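Long-range contacts in periplasmic binding protein/LacI transcriptional regulator (PDB 3CTP), which probably acts as a DNA-binding transcriptional repressor of the LacI family and binds beta-D-xylulofuranose between the two lobes of its effector domain: residues 111-116 and 132-137; 150-155 and 287-292; 176-181 and 236-241; 255-260 and 320-325. All coordinates share one frame; numbering follows the deposited sequence.

Contact 1: 111-116 and 132-137; sequences VLQSHR and ANIDIP
Ile136 carries CG1 beside its own backbone N (chi1 -71°) and continues it into an extended chi2, which sends CD1 out to the end of helix 102-114, where it comes to rest 3.6 Å from Gln113 CA. Gln113 makes the complementary reach: CG stands anti to the backbone N (chi1 164°) and the chain runs straight on, pointing the NH2 end of its amide at the loop, so that NE2 ends 3.8 Å from Ile134 CA, close to the amide plane, and 3.9 Å from Ile134 CB. The two side chains meet at a slant, and the methylene root of Gln113 completes the cover, its CB 4.1 Å from Ile136 CD1. A branched aliphatic residue suits the more sheltered place and a long polar one the exposed helix end, because Gln113 can give its CA and CB to Ile136 while its NE2 reaches Ile134. The helix ends here in a Schellman motif, with Arg116 at positive phi. Val111 O is heavily used in this last turn: it accepts from His115 N, from Ser114 OG and, at 2.9 Å, from His115 ND1, which approaches from above the carbonyl plane. The His115 ring also meets Phe94 of the second subunit edge-to-face. No hydrogen bond joins helix end and loop, and only 146 Å² is buried, so cohesion here rests on van der Waals contact between aliphatic carbons and the NH2 end of one amide.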
loop_
_atom_site.group_PDB
_atom_site.type_symbol
_atom_site.label_atom_id
_atom_site.label_comp_id
_atom_site.label_asym_id
_atom_site.label_seq_id
_atom_site.Cartn_x
_atom_site.Cartn_y
_atom_site.Cartn_z
ATOM N N VAL A 111 -11.250 -20.269 6.856
ATOM C CA VAL A 111 -10.739 -19.742 8.113
ATOM C C VAL A 111 -11.731 -18.727 8.709
ATOM O O VAL A 111 -12.024 -18.759 9.911
ATOM C CB VAL A 111 -9.370 -19.102 7.906
ATOM C CG1 VAL A 111 -8.915 -18.429 9.178
ATOM C CG2 VAL A 111 -8.361 -20.168 7.462
ATOM N N LEU A 112 -12.265 -17.829 7.884
ATOM C CA LEU A 112 -13.262 -16.876 8.389
ATOM C C LEU A 112 -14.502 -17.587 8.930
ATOM O O LEU A 112 -15.042 -17.214 9.971
ATOM C CB LEU A 112 -13.648 -15.892 7.276
ATOM C CG LEU A 112 -12.512 -14.925 6.925
ATOM C CD1 LEU A 112 -12.752 -14.200 5.598
ATOM C CD2 LEU A 112 -12.308 -13.911 8.095
ATOM N N GLN A 113 -14.980 -18.606 8.222
ATOM C CA GLN A 113 -16.124 -19.398 8.716
ATOM C C GLN A 113 -15.812 -20.068 10.055
ATOM O O GLN A 113 -16.652 -20.093 10.966
ATOM C CB GLN A 113 -16.500 -20.465 7.678
ATOM C CG GLN A 113 -17.395 -21.574 8.184
ATOM C CD GLN A 113 -17.718 -22.575 7.088
ATOM O OE1 GLN A 113 -17.149 -23.667 7.045
ATOM N NE2 GLN A 113 -18.610 -22.193 6.180
ATOM N N SER A 114 -14.611 -20.633 10.177
ATOM C CA SER A 114 -14.251 -21.364 11.384
ATOM C C SER A 114 -14.151 -20.410 12.568
ATOM O O SER A 114 -14.396 -20.788 13.719
ATOM C CB SER A 114 -12.936 -22.131 11.186
ATOM O OG SER A 114 -11.817 -21.256 11.264
ATOM N N HIS A 115 -13.823 -19.149 12.274
ATOM C CA HIS A 115 -13.760 -18.090 13.301
ATOM C C HIS A 115 -15.083 -17.364 13.526
ATOM O O HIS A 115 -15.153 -16.425 14.327
ATOM C CB HIS A 115 -12.657 -17.088 12.958
ATOM C CG HIS A 115 -11.296 -17.599 13.277
ATOM N ND1 HIS A 115 -10.613 -18.457 12.440
ATOM C CD2 HIS A 115 -10.515 -17.438 14.372
ATOM C CE1 HIS A 115 -9.457 -18.776 12.991
ATOM N NE2 HIS A 115 -9.375 -18.175 14.165
ATOM N N ARG A 116 -16.122 -17.790 12.822
ATOM C CA ARG A 116 -17.471 -17.305 13.066
ATOM C C ARG A 116 -17.581 -15.789 12.963
ATOM O O ARG A 116 -18.220 -15.136 13.810
ATOM C CB ARG A 116 -17.968 -17.753 14.450
ATOM C CG ARG A 116 -18.193 -19.252 14.577
ATOM C CD ARG A 116 -18.793 -19.561 15.949
ATOM N NE ARG A 116 -19.480 -20.847 15.980
ATOM C CZ ARG A 116 -20.772 -21.011 15.713
ATOM N NH1 ARG A 116 -21.522 -19.966 15.378
ATOM N NH2 ARG A 116 -21.309 -22.223 15.763
ATOM N N ALA A 132 -21.558 -21.421 -1.913
ATOM C CA ALA A 132 -22.938 -21.896 -1.994
ATOM C C ALA A 132 -23.471 -22.432 -0.670
ATOM O O ALA A 132 -24.663 -22.319 -0.375
ATOM C CB ALA A 132 -23.063 -22.961 -3.089
ATOM N N ASN A 133 -22.592 -23.018 0.128
ATOM C CA ASN A 133 -23.020 -23.635 1.370
ATOM C C ASN A 133 -22.694 -22.790 2.595
ATOM O O ASN A 133 -23.382 -22.867 3.615
ATOM C CB ASN A 133 -22.401 -25.028 1.488
ATOM C CG ASN A 133 -21.169 -25.186 0.618
ATOM O OD1 ASN A 133 -20.962 -26.236 0.000
ATOM N ND2 ASN A 133 -20.352 -24.131 0.543
ATOM N N ILE A 134 -21.648 -21.976 2.497
ATOM C CA ILE A 134 -21.259 -21.174 3.640
ATOM C C ILE A 134 -22.533 -20.530 4.151
ATOM O O ILE A 134 -23.413 -20.180 3.367
ATOM C CB ILE A 134 -20.172 -20.142 3.291
ATOM C CG1 ILE A 134 -20.784 -18.795 2.914
ATOM C CG2 ILE A 134 -19.279 -20.666 2.173
ATOM C CD1 ILE A 134 -19.738 -17.707 2.744
ATOM N N ASP A 135 -22.661 -20.429 5.466
ATOM C CA ASP A 135 -23.883 -19.927 6.064
ATOM C C ASP A 135 -23.575 -18.633 6.800
ATOM O O ASP A 135 -23.942 -18.453 7.960
ATOM C CB ASP A 135 -24.447 -20.961 7.037
ATOM C CG ASP A 135 -25.877 -20.677 7.413
ATOM O OD1 ASP A 135 -26.753 -21.505 7.084
ATOM O OD2 ASP A 135 -26.125 -19.617 8.024
ATOM N N ILE A 136 -22.878 -17.742 6.115
ATOM C CA ILE A 136 -22.443 -16.485 6.695
ATOM C C ILE A 136 -22.761 -15.439 5.644
ATOM O O ILE A 136 -22.589 -15.703 4.453
ATOM C CB ILE A 136 -20.925 -16.490 6.954
ATOM C CG1 ILE A 136 -20.574 -17.432 8.112
ATOM C CG2 ILE A 136 -20.432 -15.099 7.298
ATOM C CD1 ILE A 136 -19.087 -17.431 8.462
ATOM N N PRO A 137 -23.247 -14.266 6.062
ATOM C CA PRO A 137 -23.561 -13.208 5.091
ATOM C C PRO A 137 -22.335 -12.784 4.291
ATOM O O PRO A 137 -21.246 -12.616 4.865
ATOM C CB PRO A 137 -24.014 -12.039 5.978
ATOM C CG PRO A 137 -24.622 -12.758 7.211
ATOM C CD PRO A 137 -23.732 -13.956 7.425
#

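Contact 2: 150-155 and 287-292; sequences ITISSD and EALAYT
Apolar contact between Ile152 and the helix pair Leu289 and Thr292 does most of the joining here. Ile152 CG2 lies 3.9 Å from Leu289 CD2, and both CG1 and CG2 lie 4.1 Å from Thr292 CG2; the side chains slide past one another in opposite directions, so methyls lie alongside rather than end on. Beta-branched isoleucine suits a strand facing a helix: its CG2 fits between Leu289 and Thr292, one turn apart, while CG1 adds a second contact to Thr292. Carbon against oxygen is the second kind. Leu289 CD1 rests 3.5 Å from Ser154 OG and its CD2 3.7 Å from Ser153 O; the hydroxyl of Ser154 is satisfied elsewhere, by Gln284 OE1. No hydrogen bond joins strand and helix; the one that shapes the contact lies within the helix. Thr292 turns OG1 back onto Ala288 O (2.8 Å), opposite in face to its own backbone N, and with OG1 anti to the carbonyl carbon (chi1 -63°) the methyl is left pointing at the strand. A serine in place of Thr292 could keep that hydroxyl but is likely to open a gap beside both branches of Ile152. The strand and helix segments run antiparallel (175°) with axes 8.9 Å apart, as in the alternating beta-alpha layers of a periplasmic-binding-protein lobe: strand 151-154 lies between 138-141 and 311-318, helix 286-302 covers it, and Ala290 on the helix's other side packs against helix 73-88.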
loop_
_atom_site.group_PDB
_atom_site.type_symbol
_atom_site.label_atom_id
_atom_site.label_comp_id
_atom_site.label_asym_id
_atom_site.label_seq_id
_atom_site.Cartn_x
_atom_site.Cartn_y
_atom_site.Cartn_z
ATOM N N ILE A 150 -25.096 -9.993 -3.355
ATOM C CA ILE A 150 -25.081 -8.648 -3.920
ATOM C C ILE A 150 -23.680 -8.276 -4.353
ATOM O O ILE A 150 -22.729 -8.526 -3.621
ATOM C CB ILE A 150 -25.487 -7.633 -2.856
ATOM C CG1 ILE A 150 -26.973 -7.830 -2.496
ATOM C CG2 ILE A 150 -25.259 -6.172 -3.370
ATOM C CD1 ILE A 150 -27.405 -7.019 -1.246
ATOM N N THR A 151 -23.558 -7.651 -5.511
ATOM C CA THR A 151 -22.252 -7.195 -6.027
ATOM C C THR A 151 -22.267 -5.662 -6.111
ATOM O O THR A 151 -23.186 -5.060 -6.719
ATOM C CB THR A 151 -22.011 -7.765 -7.448
ATOM O OG1 THR A 151 -22.222 -9.186 -7.447
ATOM C CG2 THR A 151 -20.602 -7.457 -7.926
ATOM N N ILE A 152 -21.260 -5.019 -5.506
ATOM C CA ILE A 152 -21.123 -3.572 -5.511
ATOM C C ILE A 152 -19.901 -3.252 -6.382
ATOM O O ILE A 152 -18.864 -3.908 -6.272
ATOM C CB ILE A 152 -20.848 -3.042 -4.062
ATOM C CG1 ILE A 152 -21.983 -3.408 -3.079
ATOM C CG2 ILE A 152 -20.653 -1.523 -4.055
ATOM C CD1 ILE A 152 -21.814 -4.818 -2.348
ATOM N N SER A 153 -20.000 -2.236 -7.216
ATOM C CA SER A 153 -18.879 -1.889 -8.072
ATOM C C SER A 153 -18.942 -0.440 -8.460
ATOM O O SER A 153 -19.972 0.190 -8.249
ATOM C CB SER A 153 -18.950 -2.764 -9.313
ATOM O OG SER A 153 -17.814 -2.556 -10.134
ATOM N N SER A 154 -17.850 0.113 -9.003
ATOM C CA SER A 154 -17.955 1.403 -9.673
ATOM C C SER A 154 -18.501 1.188 -11.083
ATOM O O SER A 154 -18.573 0.061 -11.553
ATOM C CB SER A 154 -16.599 2.100 -9.773
ATOM O OG SER A 154 -16.089 2.439 -8.475
ATOM N N ASP A 155 -18.859 2.278 -11.760
ATOM C CA ASP A 155 -19.366 2.199 -13.130
ATOM C C ASP A 155 -18.209 2.058 -14.103
ATOM O O ASP A 155 -17.798 2.992 -14.791
ATOM C CB ASP A 155 -20.214 3.450 -13.420
ATOM C CG ASP A 155 -20.937 3.376 -14.729
ATOM O OD1 ASP A 155 -20.782 2.376 -15.478
ATOM O OD2 ASP A 155 -21.638 4.378 -15.007
ATOM N N GLU A 287 -15.572 6.465 -0.755
ATOM C CA GLU A 287 -16.484 6.652 0.381
ATOM C C GLU A 287 -17.861 6.047 0.091
ATOM O O GLU A 287 -18.460 5.369 0.961
ATOM C CB GLU A 287 -16.641 8.136 0.765
ATOM C CG GLU A 287 -15.374 8.728 1.368
ATOM C CD GLU A 287 -15.222 8.424 2.841
ATOM O OE1 GLU A 287 -16.248 8.184 3.519
ATOM O OE2 GLU A 287 -14.071 8.450 3.330
ATOM N N ALA A 288 -18.409 6.318 -1.096
ATOM C CA ALA A 288 -19.718 5.740 -1.437
ATOM C C ALA A 288 -19.655 4.212 -1.538
ATOM O O ALA A 288 -20.598 3.512 -1.131
ATOM C CB ALA A 288 -20.250 6.326 -2.752
ATOM N N LEU A 289 -18.578 3.681 -2.115
ATOM C CA LEU A 289 -18.452 2.220 -2.218
ATOM C C LEU A 289 -18.416 1.597 -0.830
ATOM O O LEU A 289 -19.103 0.608 -0.566
ATOM C CB LEU A 289 -17.162 1.844 -2.947
ATOM C CG LEU A 289 -17.169 2.161 -4.439
ATOM C CD1 LEU A 289 -15.726 2.126 -4.967
ATOM C CD2 LEU A 289 -18.046 1.145 -5.207
ATOM N N ALA A 290 -17.592 2.169 0.058
ATOM C CA ALA A 290 -17.432 1.597 1.395
ATOM C C ALA A 290 -18.720 1.697 2.185
ATOM O O ALA A 290 -19.128 0.758 2.870
ATOM C CB ALA A 290 -16.281 2.337 2.130
ATOM N N TYR A 291 -19.361 2.864 2.129
ATOM C CA TYR A 291 -20.641 3.044 2.786
ATOM C C TYR A 291 -21.637 1.983 2.335
ATOM O O TYR A 291 -22.325 1.342 3.157
ATOM C CB TYR A 291 -21.202 4.451 2.482
ATOM C CG TYR A 291 -22.648 4.637 2.900
ATOM C CD1 TYR A 291 -22.967 4.966 4.194
ATOM C CD2 TYR A 291 -23.681 4.468 1.987
ATOM C CE1 TYR A 291 -24.297 5.114 4.592
ATOM C CE2 TYR A 291 -25.018 4.636 2.371
ATOM C CZ TYR A 291 -25.302 4.960 3.674
ATOM O OH TYR A 291 -26.615 5.136 4.065
ATOM N N THR A 292 -21.716 1.793 1.027
ATOM C CA THR A 292 -22.712 0.904 0.436
ATOM C C THR A 292 -22.440 -0.549 0.816
ATOM O O THR A 292 -23.338 -1.286 1.171
ATOM C CB THR A 292 -22.726 1.110 -1.084
ATOM O OG1 THR A 292 -23.136 2.465 -1.326
ATOM C CG2 THR A 292 -23.702 0.140 -1.789
#

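Contact 3: 176-181 and 236-241; sequences LHIKGP and FVFNDI. With XLF (beta-D-xylulofuranose), chain C.
His177 and Phe236 are paired on neighbouring parallel strands in the central sheet of a Rossmann-like lobe of the periplasmic-binding-protein fold. The tight part is here. Phe236 N donates to Leu176 O (2.9 Å), and Phe236 O is gripped twice: Ile178 N comes nearly along the C=O axis, while His177 ND1, 2.8 Å away, comes from above the carbonyl plane with the bond almost straight. Because CG of His177 is anti to the backbone N (chi1 172°), just as in Phe236, the two rings lie side by side on one face of the sheet, planes at 13° but slid apart so that they barely overlap. Histidine suits the place because it combines a flat face with a buried N-H donor. With a leucine replacing His177, Phe236 O would probably lose its second donor and the Phe236 ring its flat neighbour. Phe194 of helix 185-200 meets both rings. Beyond the strands, glycine lets the chain come close: Gly180 CA sits 3.7 Å from the centroid of the Phe238 ring, a CH-pi contact over its face. Packing then slackens. Phe238 N makes a weak bond to Ile178 O, Pro181 CD lies 4.5 Å from Phe238 CZ, and the chain turns away from strand 175-179 into helix 240-252, with Asn239 bordering the sugar pocket. There Asn239, which caps the following helix through OD1 to Ala242 N, points ND2 at O5 of xylulofuranose, 3.1 Å away at an N-H...O angle of 168°.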
loop_
_atom_site.group_PDB
_atom_site.type_symbol
_atom_site.label_atom_id
_atom_site.label_comp_id
_atom_site.label_asym_id
_atom_site.label_seq_id
_atom_site.Cartn_x
_atom_site.Cartn_y
_atom_site.Cartn_z
ATOM N N LEU A 176 -3.249 3.353 -27.257
ATOM C CA LEU A 176 -2.986 2.045 -26.668
ATOM C C LEU A 176 -3.809 1.926 -25.404
ATOM O O LEU A 176 -3.888 2.889 -24.616
ATOM C CB LEU A 176 -1.511 1.986 -26.252
ATOM C CG LEU A 176 -1.048 0.778 -25.429
ATOM C CD1 LEU A 176 -1.203 -0.514 -26.214
ATOM C CD2 LEU A 176 0.410 0.945 -25.027
ATOM N N HIS A 177 -4.390 0.753 -25.178
ATOM C CA HIS A 177 -4.987 0.464 -23.854
ATOM C C HIS A 177 -4.220 -0.709 -23.255
ATOM O O HIS A 177 -4.146 -1.782 -23.863
ATOM C CB HIS A 177 -6.481 0.134 -23.971
ATOM C CG HIS A 177 -7.098 -0.346 -22.692
ATOM N ND1 HIS A 177 -6.749 0.175 -21.466
ATOM C CD2 HIS A 177 -8.045 -1.283 -22.447
ATOM C CE1 HIS A 177 -7.455 -0.430 -20.510
ATOM N NE2 HIS A 177 -8.255 -1.307 -21.082
ATOM N N ILE A 178 -3.595 -0.463 -22.100
ATOM C CA ILE A 178 -2.989 -1.532 -21.323
ATOM C C ILE A 178 -4.110 -2.038 -20.432
ATOM O O ILE A 178 -4.534 -1.337 -19.489
ATOM C CB ILE A 178 -1.806 -1.023 -20.519
ATOM C CG1 ILE A 178 -0.732 -0.586 -21.537
ATOM C CG2 ILE A 178 -1.258 -2.151 -19.599
ATOM C CD1 ILE A 178 0.528 0.042 -20.950
ATOM N N LYS A 179 -4.639 -3.206 -20.803
ATOM C CA LYS A 179 -5.813 -3.767 -20.126
ATOM C C LYS A 179 -5.434 -4.737 -19.038
ATOM O O LYS A 179 -4.312 -5.260 -18.998
ATOM C CB LYS A 179 -6.782 -4.411 -21.135
ATOM C CG LYS A 179 -6.288 -5.662 -21.752
ATOM C CD LYS A 179 -7.384 -6.313 -22.706
ATOM C CE LYS A 179 -8.591 -6.801 -21.966
ATOM N NZ LYS A 179 -8.349 -7.967 -21.053
ATOM N N GLY A 180 -6.363 -4.941 -18.125
ATOM C CA GLY A 180 -6.108 -5.813 -16.984
ATOM C C GLY A 180 -6.408 -7.251 -17.327
ATOM O O GLY A 180 -6.889 -7.556 -18.436
ATOM N N PRO A 181 -6.120 -8.151 -16.376
ATOM C CA PRO A 181 -6.383 -9.563 -16.475
ATOM C C PRO A 181 -7.863 -9.809 -16.789
ATOM O O PRO A 181 -8.707 -9.134 -16.223
ATOM C CB PRO A 181 -6.147 -10.034 -15.030
ATOM C CG PRO A 181 -5.171 -9.140 -14.472
ATOM C CD PRO A 181 -5.414 -7.794 -15.138
ATOM N N PHE A 236 -4.290 4.496 -22.200
ATOM C CA PHE A 236 -5.188 4.301 -21.064
ATOM C C PHE A 236 -4.705 3.044 -20.349
ATOM O O PHE A 236 -4.627 1.978 -20.966
ATOM C CB PHE A 236 -6.639 4.099 -21.579
ATOM C CG PHE A 236 -7.643 3.668 -20.518
ATOM C CD1 PHE A 236 -7.608 4.201 -19.241
ATOM C CD2 PHE A 236 -8.668 2.758 -20.850
ATOM C CE1 PHE A 236 -8.542 3.794 -18.271
ATOM C CE2 PHE A 236 -9.610 2.336 -19.880
ATOM C CZ PHE A 236 -9.558 2.877 -18.597
ATOM N N VAL A 237 -4.355 3.179 -19.068
ATOM C CA VAL A 237 -3.896 2.028 -18.289
ATOM C C VAL A 237 -4.962 1.635 -17.277
ATOM O O VAL A 237 -5.606 2.493 -16.668
ATOM C CB VAL A 237 -2.578 2.342 -17.544
ATOM C CG1 VAL A 237 -2.025 1.046 -16.935
ATOM C CG2 VAL A 237 -1.550 2.960 -18.499
ATOM N N PHE A 238 -5.161 0.332 -17.104
ATOM C CA PHE A 238 -6.340 -0.151 -16.375
ATOM C C PHE A 238 -6.456 0.299 -14.929
ATOM O O PHE A 238 -7.564 0.281 -14.375
ATOM C CB PHE A 238 -6.452 -1.690 -16.466
ATOM C CG PHE A 238 -5.347 -2.438 -15.741
ATOM C CD1 PHE A 238 -5.534 -2.871 -14.425
ATOM C CD2 PHE A 238 -4.162 -2.764 -16.390
ATOM C CE1 PHE A 238 -4.525 -3.566 -13.791
ATOM C CE2 PHE A 238 -3.156 -3.475 -15.759
ATOM C CZ PHE A 238 -3.346 -3.880 -14.453
ATOM N N ASN A 239 -5.348 0.646 -14.270
ATOM C CA ASN A 239 -5.477 1.302 -12.967
ATOM C C ASN A 239 -4.297 2.185 -12.682
ATOM O O ASN A 239 -3.350 2.238 -13.475
ATOM C CB ASN A 239 -5.768 0.307 -11.816
ATOM C CG ASN A 239 -4.607 -0.585 -11.496
ATOM O OD1 ASN A 239 -3.481 -0.303 -11.870
ATOM N ND2 ASN A 239 -4.876 -1.699 -10.781
ATOM N N ASP A 240 -4.397 2.967 -11.609
ATOM C CA ASP A 240 -3.386 3.983 -11.354
ATOM C C ASP A 240 -2.031 3.396 -10.983
ATOM O O ASP A 240 -1.004 3.929 -11.387
ATOM C CB ASP A 240 -3.815 4.958 -10.243
ATOM C CG ASP A 240 -4.943 5.876 -10.664
ATOM O OD1 ASP A 240 -5.252 5.980 -11.872
ATOM O OD2 ASP A 240 -5.518 6.525 -9.751
ATOM N N ILE A 241 -2.023 2.321 -10.194
ATOM C CA ILE A 241 -0.717 1.741 -9.802
ATOM C C ILE A 241 -0.011 1.118 -11.020
ATOM O O ILE A 241 1.209 1.269 -11.183
ATOM C CB ILE A 241 -0.853 0.778 -8.578
ATOM C CG1 ILE A 241 0.524 0.297 -8.108
ATOM C CG2 ILE A 241 -1.797 -0.359 -8.883
ATOM C CD1 ILE A 241 1.368 1.416 -7.527
HETATM O O4 XLF C . -10.237 -4.664 -10.440
HETATM C C4 XLF C . -9.935 -3.293 -10.709
HETATM C C5 XLF C . -8.506 -3.232 -11.227
HETATM O O5 XLF C . -7.728 -2.649 -10.176
HETATM C C3 XLF C . -9.907 -2.484 -9.422
HETATM O O3 XLF C . -11.040 -1.610 -9.319
HETATM C C2 XLF C . -8.624 -1.715 -9.578
HETATM O O2 XLF C . -8.800 -0.595 -10.469
HETATM C C1 XLF C . -8.045 -1.263 -8.254
HETATM O O1 XLF C . -6.767 -0.650 -8.481
#

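Contact 4: 255-260 and 320-325; sequences VSIPQE and RETTIS. With NA (sodium ion), chain D.
Pro258 presses its ring onto the backbone of residues 321-322: CG is 3.4 Å from Glu321 O and CB 3.6 Å from Thr322 O, ring carbons in van der Waals contact with carbonyl oxygens. Ile324 closes over the ring at a slant, its CG2 4.0 Å from Pro258 CB. Alongside, Ile257 CG2 meets Thr322 CB at 3.9 Å, the two side chains pointing the same way. The cis peptide before Pro258 folds Ser256 to Gln259 into a type VI turn, in the loop between helix 240-252 and strand 262-264 of the Rossmann-like lobe; proline suits it because it accepts the cis form readily. Further out, Glu260 holds the loop closed: its N bonds Ser256 O, and its OE1 takes Ser256 N at 2.8 Å. Thr322 is fixed by its hydroxyl, paired with Ile263 O and Thr280 N, which leaves its methyl for Ile257, itself packed on Met247 and Leu250 of helix 240-252. At the far end of the loop Glu260 O binds the sodium ion at 2.2 Å, and two waters with Val230 O and Tyr232 O complete the site.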
loop_
_atom_site.group_PDB
_atom_site.type_symbol
_atom_site.label_atom_id
_atom_site.label_comp_id
_atom_site.label_asym_id
_atom_site.label_seq_id
_atom_site.Cartn_x
_atom_site.Cartn_y
_atom_site.Cartn_z
ATOM N N VAL A 255 11.299 9.718 -21.995
ATOM C CA VAL A 255 10.049 10.158 -22.621
ATOM C C VAL A 255 9.418 11.285 -21.814
ATOM O O VAL A 255 9.414 11.241 -20.579
ATOM C CB VAL A 255 9.063 8.961 -22.785
ATOM C CG1 VAL A 255 7.684 9.428 -23.227
ATOM C CG2 VAL A 255 9.608 7.978 -23.791
ATOM N N SER A 256 8.907 12.309 -22.508
ATOM C CA SER A 256 8.287 13.439 -21.842
ATOM C C SER A 256 6.785 13.248 -21.854
ATOM O O SER A 256 6.185 13.027 -22.899
ATOM C CB SER A 256 8.646 14.768 -22.535
ATOM O OG SER A 256 9.954 15.171 -22.152
ATOM N N ILE A 257 6.189 13.317 -20.670
ATOM C CA ILE A 257 4.739 13.208 -20.513
ATOM C C ILE A 257 4.278 14.551 -19.956
ATOM O O ILE A 257 4.822 15.018 -18.960
ATOM C CB ILE A 257 4.418 12.087 -19.509
ATOM C CG1 ILE A 257 4.930 10.741 -20.038
ATOM C CG2 ILE A 257 2.922 11.995 -19.232
ATOM C CD1 ILE A 257 5.035 9.659 -18.947
ATOM N N PRO A 258 3.266 15.171 -20.578
ATOM C CA PRO A 258 2.415 14.673 -21.659
ATOM C C PRO A 258 2.845 15.113 -23.059
ATOM O O PRO A 258 2.106 14.880 -24.019
ATOM C CB PRO A 258 1.083 15.363 -21.362
ATOM C CG PRO A 258 1.488 16.696 -20.815
ATOM C CD PRO A 258 2.767 16.455 -20.045
ATOM N N GLN A 259 4.008 15.756 -23.167
ATOM C CA GLN A 259 4.446 16.320 -24.457
ATOM C C GLN A 259 4.552 15.277 -25.564
ATOM O O GLN A 259 4.210 15.545 -26.721
ATOM C CB GLN A 259 5.801 17.016 -24.304
ATOM C CG GLN A 259 5.761 18.267 -23.452
ATOM C CD GLN A 259 6.105 18.003 -22.002
ATOM O OE1 GLN A 259 5.831 16.929 -21.469
ATOM N NE2 GLN A 259 6.725 18.993 -21.351
ATOM N N GLU A 260 5.033 14.089 -25.217
ATOM C CA GLU A 260 5.245 13.064 -26.220
ATOM C C GLU A 260 4.162 11.992 -26.182
ATOM O O GLU A 260 3.856 11.362 -27.199
ATOM C CB GLU A 260 6.601 12.415 -25.996
ATOM C CG GLU A 260 7.740 13.373 -26.322
ATOM C CD GLU A 260 9.076 12.693 -26.327
ATOM O OE1 GLU A 260 9.586 12.361 -25.244
ATOM O OE2 GLU A 260 9.638 12.518 -27.434
ATOM N N ARG A 320 -5.584 15.867 -14.572
ATOM C CA ARG A 320 -4.359 16.334 -13.958
ATOM C C ARG A 320 -3.318 16.616 -15.039
ATOM O O ARG A 320 -3.662 17.182 -16.078
ATOM C CB ARG A 320 -3.853 15.342 -12.925
ATOM C CG ARG A 320 -4.865 15.063 -11.818
ATOM C CD ARG A 320 -4.168 14.412 -10.648
ATOM N NE ARG A 320 -5.042 14.201 -9.497
ATOM C CZ ARG A 320 -5.398 12.998 -9.050
ATOM N NH1 ARG A 320 -5.001 11.886 -9.684
ATOM N NH2 ARG A 320 -6.147 12.909 -7.963
ATOM N N GLU A 321 -2.055 16.279 -14.790
ATOM C CA GLU A 321 -0.975 16.801 -15.635
ATOM C C GLU A 321 -0.507 15.862 -16.742
ATOM O O GLU A 321 0.266 16.277 -17.619
ATOM C CB GLU A 321 0.234 17.203 -14.768
ATOM C CG GLU A 321 -0.002 18.388 -13.822
ATOM C CD GLU A 321 1.111 18.540 -12.774
ATOM O OE1 GLU A 321 1.768 17.535 -12.416
ATOM O OE2 GLU A 321 1.330 19.673 -12.295
ATOM N N THR A 322 -0.965 14.601 -16.732
ATOM C CA THR A 322 -0.531 13.675 -17.783
ATOM C C THR A 322 -1.384 13.710 -19.059
ATOM O O THR A 322 -1.141 12.937 -19.999
ATOM C CB THR A 322 -0.479 12.231 -17.264
ATOM O OG1 THR A 322 -1.770 11.895 -16.775
ATOM C CG2 THR A 322 0.524 12.121 -16.106
ATOM N N THR A 323 -2.394 14.582 -19.091
ATOM C CA THR A 323 -3.079 14.886 -20.353
ATOM C C THR A 323 -3.039 16.396 -20.517
ATOM O O THR A 323 -2.909 17.130 -19.532
ATOM C CB THR A 323 -4.534 14.380 -20.374
ATOM O OG1 THR A 323 -5.233 14.871 -19.217
ATOM C CG2 THR A 323 -4.541 12.869 -20.339
ATOM N N ILE A 324 -3.116 16.846 -21.765
ATOM C CA ILE A 324 -2.904 18.264 -22.067
ATOM C C ILE A 324 -4.168 19.071 -21.839
ATOM O O ILE A 324 -5.268 18.554 -21.976
ATOM C CB ILE A 324 -2.480 18.422 -23.515
ATOM C CG1 ILE A 324 -3.544 17.805 -24.426
ATOM C CG2 ILE A 324 -1.095 17.786 -23.739
ATOM C CD1 ILE A 324 -3.192 17.819 -25.928
ATOM N N SER A 325 -4.000 20.349 -21.500
ATOM C CA SER A 325 -5.124 21.253 -21.294
ATOM C C SER A 325 -4.747 22.662 -21.730
ATOM O O SER A 325 -3.561 22.980 -21.816
ATOM C CB SER A 325 -5.540 21.260 -19.825
ATOM O OG SER A 325 -6.178 20.043 -19.470
HETATM NA NA NA D . 3.827 9.939 -28.936
HETATM O O HOH W 1 5.420 10.752 -30.287
HETATM O O HOH W 2 2.503 11.127 -30.313
#

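The bound sugar separates the contacts into two pairs, one in each lobe. Contacts 1 and 2 lie in the lobe of the seven-stranded sheet, their centres about 22 Å apart; contacts 3 and 4 lie in the other lobe, their centres about 17 Å and their nearest atoms about 5 Å apart. Contacts 2 and 3 flank the cleft from opposite sides of the chain's centre: contact 3 supplies Asn239 directly, whereas the side chain of Ser154 in contact 2 lies about 7 Å from the sugar and hydrogen-bonds Gln284, which itself bonds the sugar. Contacts 1 and 4, with centres about 48 Å apart, mark the remote ends, the former beside the second subunit and the latter beside the sodium ion.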